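Local coordinates for conserved protein (Methanothermobacter thermautotrophicus, PDB 1I36) that is of unknown function but binds NADP and resembles 3-hydroxyacid dehydrogenases, which suggests a role as an NADP-dependent oxidoreductase, at residues F8-Q13 and R40-V46; L1-F5 and V24-S29; A73-H79 and A98-K104; A216-Y220 and F246-K250. The protein carries 1 engineered substitution. All blocks are in the same frame, centred on the assembly; numbering follows the deposited sequence.

Interaction 1: F8-Q13 and R40-V46; sequences FGEVAQ and RARTVGV. With NAP (NADP nicotinamide-adenine-dinucleotide phosphate), chain C.
Gln13 OE1 receives the hydrogen bond that ties helix 10-21 to helix 35-44: Arg40 NH1 donates to it over 2.7 Å. The acceptor lies in the guanidinium plane, and the donor arrives nearly in line with the amide C=O. The bond is bent at the hydrogen, the N-H...O angle being 132°. The two long side chains cross at about a right angle, with amide and guanidinium planes 75° apart. Gln13 reaches across because its chain is fully extended, with CG anti to the backbone N (chi1 179°); its CG also rests on Val44 CG2 at 3.5 Å. Arg40, extended from CG to NE, slides along the turn that starts helix 10-21, and one face of its guanidinium covers Glu10 N, 3.7 Å above the plane. The positive group thus sits behind the loop that holds the cofactor phosphates, where it would probably favour their negative charge.

Beside this polar pair the Phe8 ring packs on helix 35-44 and on Val46 just after it. Its CZ meets Val46 CG1 at 3.4 Å and its CE2 lies against Ala41 CA, while Arg40 CB lies at the ring edge. The flat ring can lie close to the helix backbone because Ala41 is small. Gly9 must lack a side chain, since a CB would collide with O5B of the cofactor.

The amides beyond it grip the pyrophosphate almost straight: Glu10 N to O2A of NADP at 3.0 Å, Val11 N to O2N at 2.8 Å. Glu10 OE2 is salt-bridged to Arg117. A glycine-rich turn leading into a helix N terminus under a dinucleotide pyrophosphate is the signature of the Rossmann fold.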
# COMPACT_ATOMS: atom_id res chain seq x y z
N PHE A 8 -28.84 14.62 -17.14
CA PHE A 8 -29.40 15.05 -15.86
C PHE A 8 -29.71 13.86 -15.01
O PHE A 8 -30.87 13.54 -14.73
CB PHE A 8 -30.60 16.01 -16.02
CG PHE A 8 -30.78 16.93 -14.84
CD1 PHE A 8 -30.14 18.17 -14.81
CD2 PHE A 8 -31.53 16.54 -13.75
CE1 PHE A 8 -30.25 19.01 -13.69
CE2 PHE A 8 -31.65 17.37 -12.62
CZ PHE A 8 -31.00 18.60 -12.60
N GLY A 9 -28.64 13.17 -14.67
CA GLY A 9 -28.70 11.98 -13.85
C GLY A 9 -28.34 12.28 -12.42
O GLY A 9 -28.58 13.39 -11.95
N GLU A 10 -27.74 11.31 -11.74
CA GLU A 10 -27.39 11.45 -10.33
C GLU A 10 -26.41 12.58 -10.03
O GLU A 10 -26.59 13.31 -9.06
CB GLU A 10 -26.85 10.13 -9.76
CG GLU A 10 -26.45 10.26 -8.30
CD GLU A 10 -26.24 8.93 -7.60
OE1 GLU A 10 -25.59 8.03 -8.17
OE2 GLU A 10 -26.73 8.78 -6.46
N VAL A 11 -25.33 12.66 -10.80
CA VAL A 11 -24.34 13.74 -10.60
C VAL A 11 -24.96 15.11 -10.82
O VAL A 11 -24.90 15.98 -9.95
CB VAL A 11 -23.15 13.56 -11.53
CG1 VAL A 11 -22.25 14.80 -11.48
CG2 VAL A 11 -22.41 12.31 -11.11
N ALA A 12 -25.58 15.30 -11.99
CA ALA A 12 -26.20 16.58 -12.33
C ALA A 12 -27.25 17.00 -11.29
O ALA A 12 -27.30 18.16 -10.89
CB ALA A 12 -26.87 16.49 -13.72
N GLN A 13 -28.09 16.06 -10.86
CA GLN A 13 -29.12 16.37 -9.86
C GLN A 13 -28.49 16.90 -8.58
O GLN A 13 -28.92 17.92 -8.05
CB GLN A 13 -29.95 15.14 -9.52
CG GLN A 13 -31.05 15.41 -8.46
CD GLN A 13 -31.91 14.18 -8.12
OE1 GLN A 13 -31.53 13.04 -8.42
NE2 GLN A 13 -33.05 14.41 -7.45
N ARG A 40 -36.07 13.72 -12.38
CA ARG A 40 -35.03 14.33 -11.55
C ARG A 40 -35.02 15.84 -11.79
O ARG A 40 -34.95 16.63 -10.84
CB ARG A 40 -33.66 13.78 -11.90
CG ARG A 40 -33.39 12.34 -11.56
CD ARG A 40 -32.00 12.06 -12.14
NE ARG A 40 -31.58 10.67 -12.04
CZ ARG A 40 -31.17 10.09 -10.91
NH1 ARG A 40 -31.13 10.79 -9.79
NH2 ARG A 40 -30.81 8.82 -10.92
N ALA A 41 -35.10 16.22 -13.06
CA ALA A 41 -35.09 17.61 -13.47
C ALA A 41 -36.22 18.43 -12.85
O ALA A 41 -36.02 19.56 -12.41
CB ALA A 41 -35.16 17.71 -15.00
N ARG A 42 -37.42 17.85 -12.82
CA ARG A 42 -38.57 18.54 -12.26
C ARG A 42 -38.59 18.53 -10.73
O ARG A 42 -39.15 19.44 -10.12
CB ARG A 42 -39.87 18.00 -12.88
CG ARG A 42 -39.86 18.24 -14.38
CD ARG A 42 -41.17 17.96 -15.09
NE ARG A 42 -41.07 18.41 -16.47
CZ ARG A 42 -41.71 17.88 -17.50
NH1 ARG A 42 -42.54 16.86 -17.33
NH2 ARG A 42 -41.48 18.33 -18.73
N THR A 43 -37.95 17.53 -10.12
CA THR A 43 -37.85 17.45 -8.66
C THR A 43 -36.94 18.60 -8.19
O THR A 43 -37.19 19.23 -7.16
CB THR A 43 -37.22 16.11 -8.20
OG1 THR A 43 -38.11 15.04 -8.49
CG2 THR A 43 -36.95 16.12 -6.69
N VAL A 44 -35.87 18.84 -8.95
CA VAL A 44 -34.91 19.90 -8.65
C VAL A 44 -35.50 21.26 -9.02
O VAL A 44 -35.26 22.25 -8.32
CB VAL A 44 -33.55 19.68 -9.40
CG1 VAL A 44 -32.61 20.89 -9.22
CG2 VAL A 44 -32.87 18.43 -8.87
N GLY A 45 -36.28 21.31 -10.10
CA GLY A 45 -36.87 22.57 -10.54
C GLY A 45 -35.98 23.34 -11.52
O GLY A 45 -35.91 24.57 -11.49
N VAL A 46 -35.32 22.60 -12.41
CA VAL A 46 -34.45 23.22 -13.38
C VAL A 46 -35.22 23.88 -14.50
O VAL A 46 -36.36 23.53 -14.77
CB VAL A 46 -33.46 22.19 -14.00
CG1 VAL A 46 -32.57 21.60 -12.92
CG2 VAL A 46 -34.23 21.10 -14.71
PA NAP C . -26.84 8.62 -14.66
O1A NAP C . -26.16 7.62 -15.47
O2A NAP C . -27.03 8.85 -13.24
O5B NAP C . -27.02 10.05 -15.51
C5B NAP C . -26.51 10.39 -16.93
C4B NAP C . -27.76 10.96 -17.44
O4B NAP C . -27.16 11.39 -18.87
C3B NAP C . -28.64 10.41 -18.11
O3B NAP C . -29.44 11.05 -17.20
C2B NAP C . -29.28 10.39 -19.44
O2B NAP C . -30.42 10.67 -19.90
C1B NAP C . -28.23 11.23 -19.87
N9A NAP C . -27.72 10.84 -21.20
C8A NAP C . -27.32 9.67 -21.86
N7A NAP C . -27.00 9.90 -23.11
C5A NAP C . -27.18 11.26 -23.30
C6A NAP C . -27.01 12.13 -24.43
N6A NAP C . -26.60 11.67 -25.61
N1A NAP C . -27.28 13.48 -24.27
C2A NAP C . -27.70 13.96 -23.07
N3A NAP C . -27.90 13.21 -21.97
C4A NAP C . -27.61 11.85 -22.15
O3 NAP C . -25.23 8.94 -14.42
PN NAP C . -24.34 9.74 -13.21
O1N NAP C . -24.17 8.81 -12.05
O2N NAP C . -25.08 10.98 -13.03
O5D NAP C . -22.90 10.15 -13.73
C5D NAP C . -22.72 11.08 -14.83
C4D NAP C . -21.25 11.07 -15.22
O4D NAP C . -20.29 11.35 -14.16
C3D NAP C . -20.76 9.73 -15.82
O3D NAP C . -19.84 9.84 -16.95
C2D NAP C . -20.10 9.01 -14.69
O2D NAP C . -19.15 8.07 -15.10
C1D NAP C . -19.53 10.18 -13.86
N1N NAP C . -19.36 9.89 -12.43
C2N NAP C . -20.47 9.54 -11.65
C3N NAP C . -20.20 9.28 -10.26
C7N NAP C . -21.26 8.91 -9.33
O7N NAP C . -21.01 8.71 -8.13
N7N NAP C . -22.55 8.78 -9.73
C4N NAP C . -18.88 9.40 -9.78
C5N NAP C . -17.83 9.74 -10.55
C6N NAP C . -18.07 9.99 -11.88
P2B NAP C . -31.41 9.34 -20.02
O1X NAP C . -31.84 8.91 -18.64
O2X NAP C . -32.47 9.92 -20.80
O3X NAP C . -30.61 8.30 -20.63

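Interaction 2: L1-F5 and V24-S29; sequences LRVGF and VEVVTS. Engineered in segment 1-5: Leu1 (natural residue Met).
Arg2 and Glu25 lie side by side on one face of the sheet, pointing the same way, with guanidinium and carboxylate planes 38° apart. Their charged ends are too far apart for a salt bridge; instead Arg2 CD passes Glu25 OE1 at 3.2 Å, and a water bridges Arg2 NH1 to Glu25 OE2. The bend of the arginine at chi3 (-57°) brings NH1 to Val27 CG1, which it meets obliquely, and NH2 goes on to a salt bridge with Asp53, while Glu25 OE2 also bonds Thr47. Gly4 has no side chain, so Val27 CG2 packs near its CA.

These are adjacent parallel strands of a right-handed beta-alpha-beta crossover, the opening unit of the Rossmann fold, with helix 10-21 between them. The ladder runs through Val3 N to Glu25 O (3.0 Å), Val27 N to Val3 O (2.9 Å) and Phe5 N to Val27 O (2.9 Å).

On the other face Val3 puts its CG2 methyl against CG1 of Val24, just before the second strand, at 3.7 Å, and Phe5 packs under helix 10-21. Thr28 OG1, anti to its own N (chi1 -163°), donates to Phe5 O over 2.7 Å from above the carbonyl plane. A valine here would probably leave the Phe5 carbonyl without its hydroxyl donor, leaning more on the water it shares with Ser29 N.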
# COMPACT_ATOMS: atom_id res chain seq x y z
N LEU A 1 -24.83 33.06 -12.36
CA LEU A 1 -25.51 33.44 -13.63
C LEU A 1 -26.40 32.25 -13.99
O LEU A 1 -27.39 31.99 -13.31
CB LEU A 1 -24.46 33.72 -14.73
CG LEU A 1 -24.77 34.67 -15.90
CD1 LEU A 1 -25.28 33.94 -17.13
CD2 LEU A 1 -25.76 35.74 -15.45
N ARG A 2 -26.02 31.53 -15.04
CA ARG A 2 -26.74 30.34 -15.48
C ARG A 2 -25.74 29.19 -15.65
O ARG A 2 -24.67 29.37 -16.23
CB ARG A 2 -27.43 30.57 -16.83
CG ARG A 2 -28.54 31.62 -16.83
CD ARG A 2 -29.54 31.37 -17.95
NE ARG A 2 -28.92 31.36 -19.28
CZ ARG A 2 -29.43 30.71 -20.33
NH1 ARG A 2 -30.57 30.03 -20.22
NH2 ARG A 2 -28.81 30.77 -21.50
N VAL A 3 -26.06 28.02 -15.09
CA VAL A 3 -25.21 26.84 -15.27
C VAL A 3 -26.03 25.81 -16.06
O VAL A 3 -27.12 25.41 -15.64
CB VAL A 3 -24.73 26.23 -13.92
CG1 VAL A 3 -23.97 24.92 -14.16
CG2 VAL A 3 -23.80 27.21 -13.19
N GLY A 4 -25.54 25.42 -17.23
CA GLY A 4 -26.27 24.42 -18.01
C GLY A 4 -25.72 23.01 -17.84
O GLY A 4 -24.52 22.83 -17.68
N PHE A 5 -26.62 22.03 -17.84
CA PHE A 5 -26.23 20.63 -17.68
C PHE A 5 -26.58 19.80 -18.91
O PHE A 5 -27.71 19.86 -19.41
CB PHE A 5 -26.94 20.00 -16.46
CG PHE A 5 -26.36 20.42 -15.14
CD1 PHE A 5 -26.68 21.65 -14.58
CD2 PHE A 5 -25.45 19.61 -14.47
CE1 PHE A 5 -26.10 22.07 -13.38
CE2 PHE A 5 -24.86 20.02 -13.27
CZ PHE A 5 -25.18 21.25 -12.72
N VAL A 24 -28.42 30.08 -7.98
CA VAL A 24 -27.96 29.97 -9.37
C VAL A 24 -29.08 29.43 -10.24
O VAL A 24 -29.79 28.53 -9.83
CB VAL A 24 -26.73 29.02 -9.45
CG1 VAL A 24 -26.29 28.76 -10.90
CG2 VAL A 24 -25.61 29.60 -8.63
N GLU A 25 -29.29 30.01 -11.42
CA GLU A 25 -30.31 29.45 -12.29
C GLU A 25 -29.67 28.28 -13.04
O GLU A 25 -28.67 28.45 -13.70
CB GLU A 25 -30.80 30.47 -13.31
CG GLU A 25 -32.14 30.01 -13.87
CD GLU A 25 -32.41 30.48 -15.27
OE1 GLU A 25 -31.79 31.47 -15.72
OE2 GLU A 25 -33.27 29.84 -15.93
N VAL A 26 -30.20 27.07 -12.87
CA VAL A 26 -29.66 25.89 -13.54
C VAL A 26 -30.60 25.50 -14.67
O VAL A 26 -31.81 25.50 -14.47
CB VAL A 26 -29.48 24.73 -12.52
CG1 VAL A 26 -28.60 25.20 -11.39
CG2 VAL A 26 -30.80 24.36 -11.90
N VAL A 27 -30.04 25.18 -15.84
CA VAL A 27 -30.88 24.82 -17.00
C VAL A 27 -30.42 23.54 -17.69
O VAL A 27 -29.26 23.16 -17.60
CB VAL A 27 -30.93 25.95 -18.09
CG1 VAL A 27 -31.14 27.34 -17.47
CG2 VAL A 27 -29.70 25.93 -18.97
N THR A 28 -31.34 22.87 -18.37
CA THR A 28 -30.99 21.65 -19.08
C THR A 28 -32.06 21.38 -20.15
O THR A 28 -33.15 21.93 -20.07
CB THR A 28 -30.94 20.44 -18.09
OG1 THR A 28 -30.24 19.37 -18.71
CG2 THR A 28 -32.33 19.97 -17.74
N SER A 29 -31.72 20.56 -21.15
CA SER A 29 -32.63 20.20 -22.23
C SER A 29 -33.13 18.79 -22.00
O SER A 29 -32.33 17.87 -21.85
CB SER A 29 -31.89 20.26 -23.57
OG SER A 29 -32.73 19.85 -24.63
O HOH W 1 -32.87 30.42 -18.41
O HOH W 2 -29.06 19.53 -21.81

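Interaction 3: A73-H79 and A98-K104; sequences ARRAGRH and ASSLIEK
Apolar contacts bring the two helix ends together. Ala73 CB meets both Ala98 CB, at 4.1 Å, and Leu101 CB, at 4.0 Å; its single methyl allows the close approach of the helices. Ile102 turns CD1 inward, against Ala73 O and Gly77 CA, and Tyr84 of strand 83-86 packs against both Ala73 and Ile102.

A leucine methyl also packs on a charged group: Leu101 CD2 stands over the centre of the Arg74 guanidinium, 3.5 Å above its plane. The arginine folds back to meet it through bends at chi2 (70°) and chi3 (76°), and the two side chains cross at about a right angle.

Backbone-to-backbone contact occurs at Gly77, where CA makes a CH...O contact of 3.1 Å to Leu101 O. Here a CB would run into that oxygen, so glycine is the residue that fits.

The polar contacts are made chiefly at the helix ends. Lys104 NZ donates to Arg78 O over 2.7 Å, approaching from well above the carbonyl plane. Waters bridge several more groups: one donates to both Arg74 O and Leu101 O, another links Gly77 O to Lys104 N, and a third lies between Arg74 NH1 and Glu103 OE2, whose charges are not in direct contact.

The chemistry therefore implies a divided seam: Ala73, Ala98 and Ile102 pack inward, toward the sheet, while on the solvent side a lysine and waters bridge backbone carbonyls.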
# COMPACT_ATOMS: atom_id res chain seq x y z
N ALA A 73 -19.58 16.20 -26.47
CA ALA A 73 -18.64 17.30 -26.69
C ALA A 73 -18.66 17.78 -28.16
O ALA A 73 -18.51 18.97 -28.43
CB ALA A 73 -17.21 16.87 -26.30
N ARG A 74 -18.72 16.83 -29.10
CA ARG A 74 -18.77 17.18 -30.51
C ARG A 74 -19.98 18.11 -30.72
O ARG A 74 -19.83 19.19 -31.28
CB ARG A 74 -18.91 15.91 -31.39
CG ARG A 74 -19.27 16.20 -32.88
CD ARG A 74 -18.13 16.84 -33.62
NE ARG A 74 -17.09 15.88 -33.96
CZ ARG A 74 -16.01 16.16 -34.68
NH1 ARG A 74 -15.81 17.38 -35.15
NH2 ARG A 74 -15.15 15.20 -34.95
N ARG A 75 -21.15 17.74 -30.21
CA ARG A 75 -22.34 18.57 -30.37
C ARG A 75 -22.25 19.92 -29.67
O ARG A 75 -22.62 20.95 -30.24
CB ARG A 75 -23.59 17.86 -29.85
CG ARG A 75 -24.06 16.73 -30.75
CD ARG A 75 -25.38 16.15 -30.27
NE ARG A 75 -25.19 15.38 -29.04
CZ ARG A 75 -24.78 14.11 -29.00
NH1 ARG A 75 -24.51 13.45 -30.11
NH2 ARG A 75 -24.59 13.52 -27.82
N ALA A 76 -21.79 19.92 -28.42
CA ALA A 76 -21.68 21.16 -27.67
C ALA A 76 -20.57 22.07 -28.22
O ALA A 76 -20.73 23.30 -28.29
CB ALA A 76 -21.42 20.82 -26.20
N GLY A 77 -19.50 21.47 -28.71
CA GLY A 77 -18.37 22.23 -29.22
C GLY A 77 -18.61 23.18 -30.38
O GLY A 77 -17.77 24.04 -30.68
N ARG A 78 -19.70 22.96 -31.11
CA ARG A 78 -20.05 23.83 -32.24
C ARG A 78 -20.65 25.12 -31.71
O ARG A 78 -20.78 26.09 -32.46
CB ARG A 78 -21.10 23.15 -33.13
CG ARG A 78 -20.59 22.02 -33.97
CD ARG A 78 -21.72 21.28 -34.66
NE ARG A 78 -21.17 20.06 -35.20
CZ ARG A 78 -21.65 18.84 -34.98
NH1 ARG A 78 -22.73 18.66 -34.23
NH2 ARG A 78 -20.98 17.81 -35.44
N HIS A 79 -21.05 25.14 -30.44
CA HIS A 79 -21.70 26.30 -29.85
C HIS A 79 -21.11 26.95 -28.60
O HIS A 79 -21.13 28.18 -28.46
CB HIS A 79 -23.15 25.93 -29.56
CG HIS A 79 -23.91 25.44 -30.76
ND1 HIS A 79 -24.04 24.10 -31.07
CD2 HIS A 79 -24.57 26.12 -31.73
CE1 HIS A 79 -24.76 23.97 -32.18
NE2 HIS A 79 -25.09 25.18 -32.60
N ALA A 98 -11.85 15.17 -26.05
CA ALA A 98 -13.08 15.92 -25.83
C ALA A 98 -12.74 17.41 -25.79
O ALA A 98 -13.49 18.25 -26.31
CB ALA A 98 -13.77 15.49 -24.54
N SER A 99 -11.60 17.75 -25.19
CA SER A 99 -11.13 19.13 -25.16
C SER A 99 -10.96 19.70 -26.58
O SER A 99 -11.34 20.84 -26.85
CB SER A 99 -9.76 19.22 -24.48
OG SER A 99 -9.47 20.59 -24.23
N SER A 100 -10.38 18.91 -27.48
CA SER A 100 -10.18 19.39 -28.86
C SER A 100 -11.49 19.67 -29.59
O SER A 100 -11.51 20.43 -30.56
CB SER A 100 -9.30 18.43 -29.64
OG SER A 100 -9.98 17.21 -29.89
N LEU A 101 -12.59 19.08 -29.12
CA LEU A 101 -13.93 19.26 -29.70
C LEU A 101 -14.62 20.56 -29.27
O LEU A 101 -15.58 21.01 -29.89
CB LEU A 101 -14.82 18.05 -29.32
CG LEU A 101 -14.35 16.80 -30.07
CD1 LEU A 101 -15.16 15.55 -29.59
CD2 LEU A 101 -14.52 17.01 -31.59
N ILE A 102 -14.18 21.14 -28.16
CA ILE A 102 -14.74 22.43 -27.70
C ILE A 102 -13.82 23.48 -28.39
O ILE A 102 -12.86 23.98 -27.83
CB ILE A 102 -14.66 22.53 -26.14
CG1 ILE A 102 -15.44 21.34 -25.51
CG2 ILE A 102 -15.16 23.92 -25.63
CD1 ILE A 102 -16.87 21.12 -26.06
N GLU A 103 -14.10 23.74 -29.66
CA GLU A 103 -13.28 24.65 -30.48
C GLU A 103 -13.33 26.15 -30.19
O GLU A 103 -12.37 26.87 -30.46
CB GLU A 103 -13.60 24.39 -31.97
CG GLU A 103 -13.29 22.96 -32.37
CD GLU A 103 -13.93 22.52 -33.69
OE1 GLU A 103 -14.75 23.29 -34.27
OE2 GLU A 103 -13.63 21.37 -34.12
N LYS A 104 -14.41 26.60 -29.57
CA LYS A 104 -14.58 28.01 -29.28
C LYS A 104 -14.74 28.33 -27.81
O LYS A 104 -15.07 29.45 -27.46
CB LYS A 104 -15.85 28.50 -29.97
CG LYS A 104 -15.87 28.33 -31.46
CD LYS A 104 -17.05 29.09 -32.03
CE LYS A 104 -18.35 28.31 -31.93
NZ LYS A 104 -18.54 27.50 -33.18
O HOH W 3 -17.40 20.25 -31.87
O HOH W 4 -16.61 20.22 -34.40
O HOH W 5 -16.78 25.42 -28.48
O HOH W 6 -17.20 24.49 -33.79

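Interaction 4: A216-Y220 and F246-K250; sequences ARRRY and FDKLK
Arg219 CB lies over one face of the Phe246 ring in a CH-pi contact, 4.0 Å from the ring centroid and 25° off its normal. It is displaced toward the rim, closest to CD2 and CE2. The Tyr220 ring is met obliquely: Asp247 N lies 3.9 Å from its CD1, and Lys250 NZ approaches CD2 at 4.1 Å. The Asp247 carboxylate runs beside this ring, pointing the same way with the planes 30° apart, and its OD1 comes near CE1.

Tyr220 takes this course because CG is anti to the backbone N (chi1 177°), which carries the ring along the flank of the other helix. Phe246 has CG beside its backbone N, and its ring goes under Arg219 instead. The aliphatic start of Arg219 suits the aromatic face, while its charged end leads away from this contact.

Helices 216-231 and 238-249 pack here within the all-helical C-terminal part, whose sequence family belongs to the same clan as the C-terminal domain of 6-phosphogluconate dehydrogenase. Helices 202-214 and 154-182 border the same packing, touching Arg219 and Leu249.

A leucine in place of Tyr220 lacks the ring that lies beside Asp247, and the carboxylate and the end of Lys250 would probably be freer to turn.

Ala216 is small enough to bring its CB to 3.4 Å from Leu249 O and 3.6 Å from Leu249 CB. Lys250, bent at chi2, chi3 and chi4, sets its CG against Arg217 CA and its CD against Tyr220 CB; the like charges at Arg217 NE and Lys250 NZ are 4.4 Å apart, probably a mildly unfavourable pairing at the exposed rim.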
# COMPACT_ATOMS: atom_id res chain seq x y z
N ALA A 216 -16.53 -6.68 -5.19
CA ALA A 216 -15.52 -7.31 -6.03
C ALA A 216 -15.80 -7.26 -7.53
O ALA A 216 -14.87 -7.07 -8.34
CB ALA A 216 -15.31 -8.74 -5.59
N ARG A 217 -17.06 -7.43 -7.91
CA ARG A 217 -17.42 -7.41 -9.32
C ARG A 217 -17.16 -6.04 -9.95
O ARG A 217 -16.56 -5.95 -11.03
CB ARG A 217 -18.88 -7.82 -9.50
CG ARG A 217 -19.34 -7.86 -10.96
CD ARG A 217 -20.60 -8.71 -11.14
NE ARG A 217 -20.32 -10.14 -11.05
CZ ARG A 217 -20.34 -10.86 -9.93
NH1 ARG A 217 -20.64 -10.28 -8.77
NH2 ARG A 217 -20.03 -12.15 -9.96
N ARG A 218 -17.60 -4.99 -9.26
CA ARG A 218 -17.40 -3.63 -9.74
C ARG A 218 -15.91 -3.28 -9.73
O ARG A 218 -15.41 -2.66 -10.67
CB ARG A 218 -18.19 -2.63 -8.89
CG ARG A 218 -18.01 -1.14 -9.29
CD ARG A 218 -18.48 -0.85 -10.74
NE ARG A 218 -18.02 0.47 -11.23
CZ ARG A 218 -17.48 0.68 -12.44
NH1 ARG A 218 -17.32 -0.32 -13.29
NH2 ARG A 218 -17.06 1.90 -12.78
N ARG A 219 -15.19 -3.72 -8.69
CA ARG A 219 -13.76 -3.47 -8.57
C ARG A 219 -12.98 -4.07 -9.73
O ARG A 219 -11.99 -3.50 -10.19
CB ARG A 219 -13.21 -4.05 -7.26
CG ARG A 219 -13.63 -3.31 -6.00
CD ARG A 219 -13.06 -1.90 -5.92
NE ARG A 219 -13.05 -1.43 -4.54
CZ ARG A 219 -14.11 -0.96 -3.90
NH1 ARG A 219 -15.29 -0.85 -4.52
NH2 ARG A 219 -14.02 -0.67 -2.61
N TYR A 220 -13.41 -5.25 -10.18
CA TYR A 220 -12.76 -5.93 -11.28
C TYR A 220 -12.89 -5.13 -12.57
O TYR A 220 -11.91 -4.96 -13.31
CB TYR A 220 -13.35 -7.32 -11.47
CG TYR A 220 -12.78 -8.05 -12.64
CD1 TYR A 220 -11.50 -8.60 -12.57
CD2 TYR A 220 -13.50 -8.18 -13.83
CE1 TYR A 220 -10.95 -9.27 -13.65
CE2 TYR A 220 -12.96 -8.86 -14.92
CZ TYR A 220 -11.68 -9.41 -14.82
OH TYR A 220 -11.13 -10.09 -15.88
N PHE A 246 -8.79 -9.62 -7.98
CA PHE A 246 -10.19 -9.23 -8.01
C PHE A 246 -11.04 -10.24 -8.76
O PHE A 246 -12.22 -10.42 -8.45
CB PHE A 246 -10.36 -7.81 -8.54
CG PHE A 246 -10.08 -6.77 -7.50
CD1 PHE A 246 -8.99 -5.92 -7.63
CD2 PHE A 246 -10.86 -6.69 -6.35
CE1 PHE A 246 -8.68 -5.00 -6.62
CE2 PHE A 246 -10.56 -5.78 -5.34
CZ PHE A 246 -9.45 -4.93 -5.48
N ASP A 247 -10.41 -10.96 -9.69
CA ASP A 247 -11.06 -12.01 -10.45
C ASP A 247 -11.50 -13.08 -9.42
O ASP A 247 -12.64 -13.54 -9.43
CB ASP A 247 -10.06 -12.59 -11.46
CG ASP A 247 -10.71 -13.46 -12.52
OD1 ASP A 247 -11.80 -13.11 -13.01
OD2 ASP A 247 -10.11 -14.50 -12.89
N LYS A 248 -10.61 -13.39 -8.48
CA LYS A 248 -10.90 -14.36 -7.42
C LYS A 248 -11.98 -13.88 -6.46
O LYS A 248 -12.90 -14.62 -6.12
CB LYS A 248 -9.66 -14.66 -6.60
CG LYS A 248 -8.56 -15.39 -7.32
CD LYS A 248 -7.42 -15.64 -6.34
CE LYS A 248 -6.37 -16.51 -6.97
NZ LYS A 248 -5.32 -16.84 -5.99
N LEU A 249 -11.84 -12.65 -5.98
CA LEU A 249 -12.78 -12.06 -5.03
C LEU A 249 -14.28 -12.11 -5.39
O LEU A 249 -15.13 -11.95 -4.51
CB LEU A 249 -12.39 -10.62 -4.70
CG LEU A 249 -11.07 -10.35 -3.95
CD1 LEU A 249 -10.94 -8.87 -3.64
CD2 LEU A 249 -11.06 -11.13 -2.67
N LYS A 250 -14.59 -12.33 -6.67
CA LYS A 250 -15.98 -12.39 -7.12
C LYS A 250 -16.74 -13.62 -6.60
O LYS A 250 -16.51 -14.74 -7.05
CB LYS A 250 -16.05 -12.35 -8.65
CG LYS A 250 -15.70 -11.00 -9.25
CD LYS A 250 -14.68 -11.14 -10.37
CE LYS A 250 -15.26 -11.82 -11.60
NZ LYS A 250 -16.15 -10.90 -12.36

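From the N terminus, interaction 2 opens first, and pairing of 1-5 with 24-29 closes a loop that contains helix 10-21. Interaction 1 starts within that loop, at 8-13, and closes beyond it at 40-46, so the two cross along the chain. They also touch in space: Val46 packs on Val26 and Ala12 on Phe5, joining the first strands to the two helices beside the cofactor. Interaction 3 follows in series, its loop carrying strand 83-86 and linking helices 69-77 and 92-101 of the same nucleotide-binding part. Interaction 4 comes last, about 32 Å from interaction 1 between centres, and closes a separate loop in the helical C-terminal region.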